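Local atomic coordinates of phosphate ABC transporter, phosphate-binding protein (Clostridium perfringens, PDB entry 4Q8R), a protein that probably captures phosphate with high affinity outside the cell and delivers it to an ABC-type phosphate transporter. Residues G80-T85 / S176-S181; E23-K28 / V32-N37. One frame throughout, in Å; residues are numbered along the deposited sequence. Where two conformers were deposited one is given.

Contact 1. Residues G80-T85 / S176-S181; sequences GIALIT and SYVDDS
Where Ala82 and Ile84 meet Val178, methyl touches methyl and no ring takes part; the flat group of this contact is the carboxylate of Asp179, next along the loop. The hydroxyl of Ser181 donates to the syn lone pair of Asp179 OD1, the side of OD2, with OG 2.6 Å from OD1. From above the plane, 43° out of it, Ser181 N donates to Asp179 OD1 at 2.9 Å, which makes an Asx turn. The other oxygen, OD2, forms a salt bridge with Lys160 of helix 156-164, and that lysine also bonds to Tyr177 O.

The touching itself falls to one branch of Val178. Its CG2 lies 3.7 Å from Ala82 CB and 4.2 Å from Ile84 CG2. Val178 has CG1 turned anti to the backbone N (chi1 176°), which leaves CG2 beside that nitrogen as the branch that reaches both strand residues. Ile84 and Val178 lie alongside, pointing opposite ways, and meet through their CG2 methyls.

Strand 71-86, part of the mixed sheet of the PBP superfamily domain, is paired antiparallel with both strand 169-174 and strand 182-187. The loop joining these two has to cross a face of the strand between them, and Val178 is the residue it sets down on that face, with Ile84 also touching Val163 of helix 156-164. Between the segments the chemistry is apolar, a small patch of methyls; the Ser181 bonds shape the loop, and Lys160 joins it to that helix and probably helps keep Asp179 ionised.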
# COMPACT_ATOMS: atom_id res chain seq x y z
N GLY A 80 -7.33 -0.56 -0.47
CA GLY A 80 -7.53 0.77 -0.97
C GLY A 80 -6.33 1.64 -0.69
O GLY A 80 -5.58 1.44 0.28
N ILE A 81 -6.13 2.61 -1.57
CA ILE A 81 -5.10 3.62 -1.35
C ILE A 81 -5.88 4.95 -1.08
O ILE A 81 -6.66 5.43 -1.93
CB ILE A 81 -4.20 3.82 -2.54
CG1 ILE A 81 -3.43 2.50 -2.87
CG2 ILE A 81 -3.23 5.00 -2.30
CD1 ILE A 81 -2.66 2.55 -4.13
N ALA A 82 -5.63 5.50 0.08
CA ALA A 82 -6.18 6.78 0.50
C ALA A 82 -5.23 7.90 0.09
O ALA A 82 -4.04 7.75 0.09
CB ALA A 82 -6.36 6.82 1.99
N LEU A 83 -5.84 9.03 -0.24
CA LEU A 83 -5.14 10.31 -0.43
C LEU A 83 -5.35 11.01 0.88
O LEU A 83 -6.53 11.40 1.19
CB LEU A 83 -5.78 11.18 -1.48
CG LEU A 83 -5.37 11.03 -2.92
CD1 LEU A 83 -3.93 11.40 -3.03
CD2 LEU A 83 -5.66 9.64 -3.41
N ILE A 84 -4.29 11.16 1.64
CA ILE A 84 -4.41 11.74 2.98
C ILE A 84 -3.94 13.18 3.01
O ILE A 84 -2.92 13.54 2.37
CB ILE A 84 -3.69 10.90 4.03
CG1 ILE A 84 -2.23 10.58 3.66
CG2 ILE A 84 -4.47 9.60 4.22
CD1 ILE A 84 -1.44 10.16 4.86
N THR A 85 -4.65 13.98 3.80
CA THR A 85 -4.28 15.33 4.08
C THR A 85 -4.09 15.45 5.58
O THR A 85 -4.44 14.56 6.38
CB THR A 85 -5.33 16.34 3.59
OG1 THR A 85 -6.50 16.17 4.41
CG2 THR A 85 -5.71 16.18 2.15
N SER A 176 -4.82 0.62 5.53
CA SER A 176 -4.32 -0.02 6.73
C SER A 176 -3.65 0.94 7.71
O SER A 176 -3.54 0.70 8.90
CB SER A 176 -3.37 -1.19 6.38
OG SER A 176 -3.34 -2.08 7.41
N TYR A 177 -3.13 2.06 7.17
CA TYR A 177 -2.43 3.05 7.98
C TYR A 177 -3.30 4.25 8.32
O TYR A 177 -2.84 5.13 9.04
CB TYR A 177 -1.20 3.58 7.25
CG TYR A 177 -0.03 2.61 7.22
CD1 TYR A 177 -0.04 1.47 6.41
CD2 TYR A 177 1.08 2.85 8.03
CE1 TYR A 177 1.06 0.60 6.39
CE2 TYR A 177 2.14 1.98 8.04
CZ TYR A 177 2.15 0.86 7.24
OH TYR A 177 3.31 0.12 7.26
N VAL A 178 -4.50 4.33 7.79
CA VAL A 178 -5.35 5.53 8.02
C VAL A 178 -5.94 5.46 9.42
O VAL A 178 -6.38 4.41 9.84
CB VAL A 178 -6.45 5.68 6.97
CG1 VAL A 178 -7.35 6.87 7.32
CG2 VAL A 178 -5.84 5.88 5.57
N ASP A 179 -5.86 6.53 10.18
CA ASP A 179 -6.52 6.62 11.45
C ASP A 179 -6.92 8.04 11.63
O ASP A 179 -6.85 8.82 10.69
CB ASP A 179 -5.62 6.14 12.61
CG ASP A 179 -4.31 6.91 12.70
OD1 ASP A 179 -4.25 8.06 12.22
OD2 ASP A 179 -3.35 6.38 13.25
N ASP A 180 -7.45 8.34 12.84
CA ASP A 180 -7.94 9.69 13.14
C ASP A 180 -6.95 10.82 13.13
O ASP A 180 -7.35 11.96 13.26
CB ASP A 180 -8.65 9.73 14.48
CG ASP A 180 -9.84 8.79 14.55
OD1 ASP A 180 -10.38 8.42 13.49
OD2 ASP A 180 -10.22 8.43 15.67
N SER A 181 -5.67 10.53 12.95
CA SER A 181 -4.64 11.54 12.99
C SER A 181 -4.46 12.27 11.65
O SER A 181 -3.78 13.26 11.61
CB SER A 181 -3.29 10.92 13.40
OG SER A 181 -2.72 10.16 12.36

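Contact 2. Residues E23-K28 / V32-N37; sequences EAFKTK and VSIEIN
Phe25 presents the edge of its ring to Val32: CE2 lies 3.9 Å from CG1, with that methyl close to the ring plane. With CG anti to the backbone N (chi1 -174°), the ring leans off helix 15-28 toward the chain that follows it. Ile34 joins in more loosely, its CG1 4.4 Å from Phe25 CD2 and set obliquely to the ring. Phe224 and Ser223 of helix 219-229 also pack on Phe25, and Val6 of strand 6-10 touches both Val32 and Ile34.

One residue on, Lys26 makes the polar half. Its chain bends once, at chi2 (70°), and then runs extended, bringing NZ to 2.8 Å from Val32 O. The ammonium meets that carbonyl from above its plane, 45° out of it, instead of along a lone pair. NZ also donates to Pro30 O and to a water 2.6 Å from NZ, while Ser33 OG stands 3.4 Å from NZ.

This is the turn from helix to second strand in the beta-alpha-beta unit made of strand 6-10, helix 15-28 and strand 34-38. Phe25 and Val32 are buried, whereas Lys26 lies at the surface. Its ammonium gives N-H groups to two backbone carbonyls and a water, which probably stabilise the charge, and it ties the short connection 29-31 to the helix beside an apolar core.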
# COMPACT_ATOMS: atom_id res chain seq x y z
N GLU A 23 1.47 -13.24 14.29
CA GLU A 23 1.30 -13.45 15.72
C GLU A 23 0.19 -14.45 15.94
O GLU A 23 0.23 -15.26 16.89
CB GLU A 23 1.00 -12.14 16.46
CG GLU A 23 2.14 -11.09 16.41
CD GLU A 23 3.58 -11.62 16.63
OE1 GLU A 23 4.61 -11.08 16.07
OE2 GLU A 23 3.75 -12.55 17.37
N ALA A 24 -0.82 -14.39 15.12
CA ALA A 24 -1.96 -15.32 15.30
C ALA A 24 -1.52 -16.74 14.93
O ALA A 24 -1.91 -17.73 15.58
CB ALA A 24 -3.16 -14.88 14.51
N PHE A 25 -0.75 -16.87 13.84
CA PHE A 25 -0.22 -18.14 13.41
C PHE A 25 0.68 -18.81 14.47
O PHE A 25 0.75 -20.09 14.53
CB PHE A 25 0.56 -17.92 12.10
CG PHE A 25 1.04 -19.17 11.45
CD1 PHE A 25 0.13 -20.11 10.92
CD2 PHE A 25 2.42 -19.40 11.29
CE1 PHE A 25 0.60 -21.27 10.28
CE2 PHE A 25 2.89 -20.53 10.65
CZ PHE A 25 1.98 -21.47 10.14
N LYS A 26 1.36 -18.00 15.30
CA LYS A 26 2.24 -18.50 16.35
C LYS A 26 1.45 -19.37 17.31
O LYS A 26 1.99 -20.33 17.87
CB LYS A 26 2.95 -17.37 17.12
CG LYS A 26 4.09 -17.83 18.00
CD LYS A 26 5.30 -18.31 17.20
CE LYS A 26 6.44 -18.76 18.09
NZ LYS A 26 7.64 -19.17 17.27
N THR A 27 0.18 -19.07 17.50
CA THR A 27 -0.62 -19.91 18.36
C THR A 27 -1.00 -21.26 17.69
O THR A 27 -1.23 -22.26 18.41
CB THR A 27 -1.88 -19.20 18.90
OG1 THR A 27 -2.77 -18.91 17.82
CG2 THR A 27 -1.49 -17.92 19.64
N LYS A 28 -1.08 -21.27 16.36
CA LYS A 28 -1.39 -22.48 15.60
C LYS A 28 -0.17 -23.38 15.44
O LYS A 28 -0.29 -24.60 15.66
CB LYS A 28 -1.98 -22.16 14.22
CG LYS A 28 -3.23 -21.30 14.25
CD LYS A 28 -4.50 -22.14 14.33
CE LYS A 28 -5.74 -21.30 14.61
NZ LYS A 28 -5.77 -20.83 16.03
N VAL A 32 6.99 -22.68 14.41
CA VAL A 32 7.41 -21.88 13.28
C VAL A 32 7.68 -20.42 13.71
O VAL A 32 7.03 -19.87 14.60
CB VAL A 32 6.39 -21.97 12.12
CG1 VAL A 32 6.74 -21.03 10.98
CG2 VAL A 32 6.29 -23.40 11.58
N SER A 33 8.70 -19.82 13.10
CA SER A 33 8.94 -18.41 13.27
C SER A 33 8.90 -17.72 11.91
O SER A 33 9.48 -18.22 10.88
CB SER A 33 10.27 -18.17 13.99
OG SER A 33 10.33 -18.91 15.21
N ILE A 34 8.21 -16.60 11.90
CA ILE A 34 8.03 -15.82 10.71
C ILE A 34 8.83 -14.54 10.88
O ILE A 34 8.65 -13.82 11.86
CB ILE A 34 6.55 -15.36 10.49
CG1 ILE A 34 5.64 -16.55 10.44
CG2 ILE A 34 6.41 -14.60 9.19
CD1 ILE A 34 5.95 -17.53 9.41
N GLU A 35 9.69 -14.26 9.92
CA GLU A 35 10.61 -13.07 9.96
C GLU A 35 10.13 -12.09 8.87
O GLU A 35 10.11 -12.45 7.71
CB GLU A 35 12.05 -13.46 9.73
CG GLU A 35 12.61 -14.36 10.85
CD GLU A 35 13.87 -15.17 10.49
OE1 GLU A 35 14.34 -15.91 11.36
OE2 GLU A 35 14.39 -15.08 9.36
N ILE A 36 9.74 -10.86 9.23
CA ILE A 36 9.16 -9.92 8.33
C ILE A 36 10.03 -8.67 8.26
O ILE A 36 10.27 -8.04 9.30
CB ILE A 36 7.73 -9.48 8.77
CG1 ILE A 36 6.82 -10.71 8.90
CG2 ILE A 36 7.11 -8.48 7.82
CD1 ILE A 36 5.65 -10.52 9.81
N ASN A 37 10.51 -8.32 7.06
CA ASN A 37 11.30 -7.10 6.85
C ASN A 37 10.61 -6.21 5.83
O ASN A 37 10.34 -6.61 4.70
CB ASN A 37 12.64 -7.55 6.31
CG ASN A 37 13.65 -6.46 6.31
OD1 ASN A 37 13.48 -5.41 6.97
ND2 ASN A 37 14.70 -6.66 5.53
O HOH W 1 9.73 -20.15 18.42

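From the N terminus, strand 6-10 leads into helix 15-28, and contact 2 closes the short turn after it, with just three residues between its segments. The chain then passes through strands 34-38 and 55-58 before entering the long strand 71-86, where contact 1 opens; that contact closes after 90 intervening residues, in the loop between strands 169-174 and 182-187. The two loops follow in series, neither nesting nor crossing, and the contact centres are 26 Å apart. Both reach one mixed sheet: strand 6-10 pairs with 34-38 and with 55-58, then 205-213 links 55-58 to 71-86. Contact 2 joins helix 15-28 to strand 34-38 and its approach; contact 1 joins a connecting loop to strand 71-86.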